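Local coordinates for receptor-type tyrosine-protein phosphatase C (Rattus norvegicus, PDB 5FN8) that removes phosphate from protein tyrosines and is probably required for T-cell activation through the antigen receptor, here seen as two extracellular fibronectin type III domains, at residues 65-70 against 90-95; 99-104 against 177-182; 133-138 against 163-168. One frame throughout, in Å; residues are numbered along the deposited sequence.

Contact 1: 65-70 against 90-95; sequences YTEYTV and NFRTKA
Tyr68 and Phe91 form the antiparallel hydrogen-bonded pair where 67-70 meets 90-92, strands at 148°, with Tyr68 N to Phe91 O at 2.8 Å and a return bond. Beyond the strands, Thr93 N reaches Thr66 O, and Tyr65 N meets Lys94 O from above the carbonyl plane. Thr93 OG1 accepts Thr66 N at 3.0 Å and is also bonded to Arg63 O. Tyr68 CB sits over the Phe91 face, 3.8 Å from its centroid, the rings nearly parallel but slid apart, and Val70 CG2 comes to the edge of the Phe91 ring. On the other sheet face Arg92 CD stands over the Tyr65 ring, 3.9 Å from its centroid, and the guanidinium, its chain bent at chi3 (46°), runs beside the ring, Tyr65 CE1 and OH over one guanidinium face, planes 20° apart. A water bridges Arg92 NH1 and Glu67 OE1; the direct Glu67 OE2 to Arg92 NH1 salt bridge is long, 3.8 Å, and rests on charge alone, OE2 lying well out of the guanidinium plane. Along Tyr68 to Val70 the sheet continues into a strand of the second subunit. Tyr68 OH bonds back to Arg63 N: the tyrosine corner characteristic of fibronectin type III domains.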
# COMPACT_ATOMS: atom_id res chain seq x y z
N TYR B 65 7.17 -6.13 -7.15
CA TYR B 65 6.76 -7.45 -6.66
C TYR B 65 5.23 -7.64 -6.55
O TYR B 65 4.71 -8.18 -5.57
CB TYR B 65 7.57 -7.83 -5.38
CG TYR B 65 7.67 -9.32 -5.19
CD1 TYR B 65 8.50 -10.10 -6.00
CD2 TYR B 65 6.88 -9.98 -4.25
CE1 TYR B 65 8.53 -11.49 -5.89
CE2 TYR B 65 6.94 -11.37 -4.10
CZ TYR B 65 7.77 -12.12 -4.92
OH TYR B 65 7.84 -13.48 -4.76
N THR B 66 4.51 -7.17 -7.56
CA THR B 66 3.06 -7.24 -7.62
C THR B 66 2.65 -8.09 -8.82
O THR B 66 3.23 -7.97 -9.89
CB THR B 66 2.44 -5.82 -7.59
OG1 THR B 66 2.81 -5.19 -6.37
CG2 THR B 66 0.92 -5.83 -7.67
N GLU B 67 1.69 -8.99 -8.61
CA GLU B 67 1.08 -9.82 -9.64
C GLU B 67 0.04 -8.98 -10.37
O GLU B 67 -0.77 -8.30 -9.74
CB GLU B 67 0.39 -11.04 -9.02
CG GLU B 67 0.82 -12.36 -9.64
CD GLU B 67 1.68 -13.22 -8.73
OE1 GLU B 67 1.31 -13.39 -7.55
OE2 GLU B 67 2.69 -13.78 -9.23
N TYR B 68 0.09 -9.02 -11.72
CA TYR B 68 -0.85 -8.31 -12.56
C TYR B 68 -1.41 -9.20 -13.65
O TYR B 68 -0.79 -10.21 -14.03
CB TYR B 68 -0.18 -7.13 -13.26
CG TYR B 68 0.18 -5.98 -12.38
CD1 TYR B 68 -0.72 -4.95 -12.14
CD2 TYR B 68 1.47 -5.86 -11.85
CE1 TYR B 68 -0.38 -3.86 -11.35
CE2 TYR B 68 1.84 -4.75 -11.08
CZ TYR B 68 0.90 -3.77 -10.81
OH TYR B 68 1.27 -2.69 -10.07
N THR B 69 -2.53 -8.79 -14.21
CA THR B 69 -3.14 -9.48 -15.34
C THR B 69 -3.48 -8.48 -16.40
O THR B 69 -3.98 -7.41 -16.07
CB THR B 69 -4.22 -10.47 -14.94
OG1 THR B 69 -4.78 -10.98 -16.14
CG2 THR B 69 -5.30 -9.86 -14.09
N VAL B 70 -3.11 -8.80 -17.67
CA VAL B 70 -3.30 -7.97 -18.87
C VAL B 70 -4.18 -8.69 -19.85
O VAL B 70 -4.15 -9.92 -19.92
CB VAL B 70 -1.98 -7.62 -19.62
CG1 VAL B 70 -2.08 -6.30 -20.37
CG2 VAL B 70 -0.80 -7.61 -18.71
N ASN B 90 -0.76 -13.24 -17.42
CA ASN B 90 -0.32 -12.96 -16.04
C ASN B 90 1.18 -12.76 -15.96
O ASN B 90 1.94 -13.47 -16.61
CB ASN B 90 -0.76 -14.06 -15.07
CG ASN B 90 -2.19 -14.46 -15.23
OD1 ASN B 90 -3.12 -13.74 -14.84
ND2 ASN B 90 -2.40 -15.60 -15.89
N PHE B 91 1.58 -11.76 -15.17
CA PHE B 91 2.97 -11.43 -14.92
C PHE B 91 3.13 -10.87 -13.49
O PHE B 91 2.15 -10.58 -12.80
CB PHE B 91 3.53 -10.47 -16.00
CG PHE B 91 3.05 -9.04 -15.88
CD1 PHE B 91 1.84 -8.64 -16.47
CD2 PHE B 91 3.78 -8.09 -15.18
CE1 PHE B 91 1.39 -7.33 -16.36
CE2 PHE B 91 3.30 -6.79 -15.02
CZ PHE B 91 2.12 -6.41 -15.62
N ARG B 92 4.38 -10.76 -13.05
CA ARG B 92 4.74 -10.20 -11.76
C ARG B 92 5.90 -9.28 -11.97
O ARG B 92 6.86 -9.65 -12.64
CB ARG B 92 5.07 -11.27 -10.70
CG ARG B 92 5.08 -10.68 -9.24
CD ARG B 92 5.48 -11.64 -8.15
NE ARG B 92 6.67 -12.38 -8.57
CZ ARG B 92 6.92 -13.65 -8.26
NH1 ARG B 92 6.08 -14.34 -7.50
NH2 ARG B 92 8.02 -14.24 -8.72
N THR B 93 5.81 -8.05 -11.43
CA THR B 93 6.93 -7.12 -11.51
C THR B 93 8.08 -7.66 -10.61
O THR B 93 7.86 -8.45 -9.65
CB THR B 93 6.49 -5.69 -11.15
OG1 THR B 93 5.70 -5.73 -9.96
CG2 THR B 93 5.73 -5.01 -12.28
N LYS B 94 9.31 -7.31 -10.97
CA LYS B 94 10.48 -7.74 -10.22
C LYS B 94 10.50 -7.00 -8.87
O LYS B 94 9.79 -5.98 -8.70
CB LYS B 94 11.78 -7.50 -11.04
CG LYS B 94 11.82 -8.20 -12.41
CD LYS B 94 11.87 -9.74 -12.33
CE LYS B 94 11.42 -10.41 -13.61
NZ LYS B 94 10.14 -11.19 -13.43
N ALA B 95 11.27 -7.53 -7.89
CA ALA B 95 11.43 -6.92 -6.58
C ALA B 95 12.26 -5.64 -6.68
O ALA B 95 13.03 -5.44 -7.64
CB ALA B 95 12.08 -7.91 -5.62
O HOH W 1 3.92 -13.35 -6.04

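Contact 2: 99-104 against 177-182; sequences GKVNGM and DPEIKP
Asp177 brings its CB to within 3.8 Å of Lys100 CG, the two side chains passing at a slant, while a water donates to both Asp177 O and Gly99 O and so ties the backbones together. The Asp177 carboxylate turns to another partner, OD1 in a salt bridge to Arg97. Pro178 O lies 3.4 Å from Lys100 CE, and the proline ring leans away onto Tyr168. Glu179 and Met104 bury the most surface, with Lys100 beside them. Glu179 CB and CG pack against Met104 SD, and Glu179 CB also meets Val101 CG2 at 3.7 Å. A bend at chi2 (53°) then turns the carboxylate between two lysines. The Lys100 side chain crosses that of Glu179 at about a right angle, and Lys100 NZ makes a salt bridge with Glu179 OE1 at 3.0 Å, its hydrogen bond weak; Lys181 NZ reaches Glu179 OE2 weakly, at 3.4 Å. Here the segment entering the second fibronectin type III domain is fastened to the domain's last strand, 179-184, at the border between the two sheets of the sandwich. Ile180 points its side chain the other way, to Glu164 and Leu166. Lys181 slides past Met104 in the opposite direction, Lys181 CG 3.7 Å from Met104 SD. Extended beyond CG, Met104 puts its SD 3.1 Å from Glu179 O and also packs on Val116 and Val167.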
# COMPACT_ATOMS: atom_id res chain seq x y z
N GLY B 99 11.66 0.23 1.62
CA GLY B 99 11.87 1.52 2.24
C GLY B 99 12.56 1.36 3.58
O GLY B 99 13.00 0.27 3.95
N LYS B 100 12.67 2.46 4.33
CA LYS B 100 13.28 2.47 5.65
C LYS B 100 12.26 2.07 6.69
O LYS B 100 11.08 2.24 6.50
CB LYS B 100 13.87 3.84 5.96
CG LYS B 100 14.98 4.30 5.03
CD LYS B 100 15.30 5.78 5.24
CE LYS B 100 16.05 6.05 6.52
NZ LYS B 100 16.06 7.50 6.87
N VAL B 101 12.72 1.54 7.80
CA VAL B 101 11.86 1.13 8.91
C VAL B 101 11.25 2.38 9.56
O VAL B 101 11.83 3.48 9.50
CB VAL B 101 12.63 0.22 9.93
CG1 VAL B 101 13.13 -1.07 9.28
CG2 VAL B 101 13.77 0.98 10.67
N ASN B 102 10.09 2.21 10.19
CA ASN B 102 9.41 3.33 10.84
C ASN B 102 9.44 3.19 12.34
O ASN B 102 9.32 2.08 12.85
CB ASN B 102 7.94 3.45 10.32
CG ASN B 102 7.86 3.88 8.88
OD1 ASN B 102 8.24 5.01 8.51
ND2 ASN B 102 7.41 2.96 8.02
N GLY B 103 9.58 4.32 13.01
CA GLY B 103 9.55 4.42 14.46
C GLY B 103 10.67 3.72 15.19
O GLY B 103 10.41 3.03 16.19
N MET B 104 11.91 3.90 14.70
CA MET B 104 13.07 3.28 15.32
C MET B 104 13.38 3.93 16.66
O MET B 104 13.66 5.14 16.72
CB MET B 104 14.29 3.29 14.39
CG MET B 104 15.39 2.36 14.84
SD MET B 104 16.87 2.71 13.90
CE MET B 104 18.15 2.14 15.05
N ASP B 177 17.69 1.26 2.71
CA ASP B 177 18.55 2.22 3.42
C ASP B 177 18.41 2.03 4.94
O ASP B 177 17.30 1.70 5.40
CB ASP B 177 18.17 3.67 3.05
CG ASP B 177 18.61 4.14 1.67
OD1 ASP B 177 19.61 3.59 1.14
OD2 ASP B 177 18.02 5.11 1.17
N PRO B 178 19.48 2.28 5.73
CA PRO B 178 19.34 2.14 7.17
C PRO B 178 18.74 3.37 7.85
O PRO B 178 18.93 4.51 7.42
CB PRO B 178 20.78 1.98 7.64
CG PRO B 178 21.58 2.75 6.66
CD PRO B 178 20.87 2.63 5.36
N GLU B 179 18.05 3.12 8.95
CA GLU B 179 17.62 4.10 9.90
C GLU B 179 18.72 4.02 11.01
O GLU B 179 18.92 2.95 11.62
CB GLU B 179 16.21 3.80 10.44
CG GLU B 179 15.59 5.00 11.14
CD GLU B 179 15.57 6.29 10.35
OE1 GLU B 179 14.77 6.39 9.39
OE2 GLU B 179 16.40 7.19 10.65
N ILE B 180 19.50 5.11 11.17
CA ILE B 180 20.62 5.23 12.10
C ILE B 180 20.23 6.02 13.35
O ILE B 180 19.65 7.10 13.26
CB ILE B 180 21.87 5.84 11.38
CG1 ILE B 180 22.19 5.07 10.09
CG2 ILE B 180 23.08 5.93 12.33
CD1 ILE B 180 23.31 5.64 9.21
N LYS B 181 20.57 5.47 14.53
CA LYS B 181 20.28 6.11 15.81
C LYS B 181 21.47 6.02 16.78
O LYS B 181 21.91 4.91 17.08
CB LYS B 181 19.00 5.52 16.48
CG LYS B 181 17.69 5.77 15.73
CD LYS B 181 17.19 7.19 15.80
CE LYS B 181 16.04 7.43 14.84
NZ LYS B 181 16.40 8.48 13.84
N PRO B 182 22.00 7.15 17.27
CA PRO B 182 23.08 7.06 18.29
C PRO B 182 22.51 6.71 19.66
O PRO B 182 21.39 7.10 19.99
CB PRO B 182 23.72 8.46 18.28
CG PRO B 182 22.63 9.37 17.80
CD PRO B 182 21.60 8.56 17.04
O HOH W 2 15.60 -0.55 4.81

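Contact 3: 133-138 against 163-168; sequences LEVKSG and YEFLVY
Glu134 and Leu166 exchange both backbone bonds, Glu134 N to Leu166 O at 2.9 Å and Leu166 N to Glu134 O at 3.0 Å, each donor in the plane of the carbonyl it meets. So do Lys136 and Glu164: Lys136 N to Glu164 O is 2.9 Å and in plane, whereas Glu164 N comes to Lys136 O tilted by 26°. The intervening residues turn their peptide groups outward, Val135 to Val142 and Lys143, Phe165 to Lys181, so the two strands, antiparallel at 158°, lie in the middle of the four-stranded sheet of this fibronectin type III domain. Tyr163, near the start of strand 162-170, sends its hydroxyl to Tyr158 N, five residues back, a tyrosine corner; Ser137 OG bonds Asp162 O beside it. Charged and polar groups gather on the Glu134 face. Tyr168 OH donates to Glu134 OE1 at 3.1 Å, approaching from above the carboxylate plane, which stands 86° from the ring. Glu134 OE1 also has a long salt bridge, 3.8 Å, to Lys136 NZ, within its own strand. The extended Lys136 chain crosses Leu166 at about a right angle, Lys136 CD 3.9 Å from Leu166 CD1. Opposite, facing the interior, Val135 CG2 is 3.8 Å from Phe165 CD2, Leu133 CD1 meets the edge of the Phe165 ring, and Val167 packs on Cys118.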
# COMPACT_ATOMS: atom_id res chain seq x y z
N LEU B 133 20.13 -5.62 12.00
CA LEU B 133 20.68 -4.61 12.87
C LEU B 133 22.21 -4.72 12.93
O LEU B 133 22.74 -5.78 13.20
CB LEU B 133 20.07 -4.68 14.27
CG LEU B 133 20.79 -3.88 15.37
CD1 LEU B 133 20.66 -2.38 15.15
CD2 LEU B 133 20.28 -4.25 16.72
N GLU B 134 22.89 -3.61 12.66
CA GLU B 134 24.34 -3.46 12.80
C GLU B 134 24.62 -2.55 13.96
O GLU B 134 23.99 -1.49 14.11
CB GLU B 134 24.94 -2.83 11.57
CG GLU B 134 25.02 -3.77 10.41
CD GLU B 134 25.94 -3.23 9.35
OE1 GLU B 134 25.97 -2.01 9.08
OE2 GLU B 134 26.65 -4.08 8.77
N VAL B 135 25.57 -2.94 14.77
CA VAL B 135 25.98 -2.16 15.92
C VAL B 135 27.43 -1.74 15.67
O VAL B 135 28.28 -2.58 15.39
CB VAL B 135 25.79 -2.90 17.27
CG1 VAL B 135 26.21 -2.02 18.45
CG2 VAL B 135 24.35 -3.40 17.42
N LYS B 136 27.68 -0.43 15.72
CA LYS B 136 29.01 0.12 15.46
C LYS B 136 29.53 0.98 16.61
O LYS B 136 28.75 1.56 17.36
CB LYS B 136 29.02 0.91 14.13
CG LYS B 136 28.85 0.03 12.90
CD LYS B 136 28.96 0.82 11.63
CE LYS B 136 28.78 -0.06 10.43
NZ LYS B 136 28.65 0.73 9.19
N SER B 137 30.85 1.06 16.75
CA SER B 137 31.54 1.90 17.72
C SER B 137 32.80 2.38 17.02
O SER B 137 33.56 1.55 16.53
CB SER B 137 31.87 1.13 18.99
OG SER B 137 32.29 2.06 19.98
N GLY B 138 32.96 3.71 16.89
CA GLY B 138 34.08 4.33 16.18
C GLY B 138 34.19 3.91 14.71
O GLY B 138 35.30 3.75 14.18
N TYR B 163 27.63 4.31 20.79
CA TYR B 163 27.36 3.30 19.79
C TYR B 163 26.36 3.84 18.76
O TYR B 163 25.55 4.71 19.07
CB TYR B 163 26.77 2.05 20.46
CG TYR B 163 27.76 1.23 21.24
CD1 TYR B 163 28.57 0.29 20.60
CD2 TYR B 163 27.85 1.33 22.62
CE1 TYR B 163 29.49 -0.49 21.32
CE2 TYR B 163 28.74 0.55 23.36
CZ TYR B 163 29.57 -0.36 22.70
OH TYR B 163 30.44 -1.14 23.40
N GLU B 164 26.44 3.34 17.52
CA GLU B 164 25.44 3.65 16.50
C GLU B 164 24.73 2.38 16.12
O GLU B 164 25.33 1.29 16.10
CB GLU B 164 25.92 4.52 15.30
CG GLU B 164 27.10 4.03 14.49
CD GLU B 164 27.22 4.50 13.04
OE1 GLU B 164 26.20 4.93 12.46
OE2 GLU B 164 28.33 4.39 12.46
N PHE B 165 23.42 2.50 15.96
CA PHE B 165 22.54 1.38 15.63
C PHE B 165 21.94 1.67 14.29
O PHE B 165 21.36 2.73 14.08
CB PHE B 165 21.49 1.16 16.74
CG PHE B 165 22.14 0.87 18.08
CD1 PHE B 165 22.59 1.91 18.89
CD2 PHE B 165 22.31 -0.43 18.53
CE1 PHE B 165 23.23 1.65 20.10
CE2 PHE B 165 22.92 -0.69 19.76
CZ PHE B 165 23.40 0.35 20.53
N LEU B 166 22.16 0.74 13.34
CA LEU B 166 21.70 0.84 11.97
C LEU B 166 20.78 -0.33 11.70
O LEU B 166 21.24 -1.46 11.73
CB LEU B 166 22.90 0.79 11.01
CG LEU B 166 23.99 1.86 11.14
CD1 LEU B 166 25.13 1.41 12.09
CD2 LEU B 166 24.62 2.12 9.78
N VAL B 167 19.48 -0.05 11.49
CA VAL B 167 18.47 -1.05 11.16
C VAL B 167 18.15 -0.95 9.68
O VAL B 167 17.83 0.14 9.23
CB VAL B 167 17.17 -0.98 12.02
CG1 VAL B 167 16.19 -2.09 11.60
CG2 VAL B 167 17.48 -1.10 13.50
N TYR B 168 18.30 -2.06 8.93
CA TYR B 168 17.95 -2.16 7.50
C TYR B 168 16.84 -3.20 7.40
O TYR B 168 16.82 -4.17 8.16
CB TYR B 168 19.09 -2.74 6.64
CG TYR B 168 20.44 -2.08 6.79
CD1 TYR B 168 21.20 -2.27 7.95
CD2 TYR B 168 20.98 -1.32 5.76
CE1 TYR B 168 22.46 -1.67 8.09
CE2 TYR B 168 22.24 -0.73 5.88
CZ TYR B 168 22.98 -0.91 7.04
OH TYR B 168 24.22 -0.35 7.11

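In the fold
Contacts 2 and 3 belong to the second fibronectin type III domain and contact 1 to the first, its centre about 35 Å from that of contact 3. Contact 3 is nested within the loop that contact 2 closes, and the two share a sheet, with Glu179 N to Val167 O probably a hydrogen bond. Contact 3 is a regular strand pair throughout its touching residues; contact 1 is one only at 67-70 with 90-92 and runs out into loop. Each has six buried touching residues and a tyrosine corner. Contact 2 has two, so it lies nearer the surface, and relies on lysine-glutamate charges, a methionine and a water. Among the three, contact 1 alone reaches the second subunit.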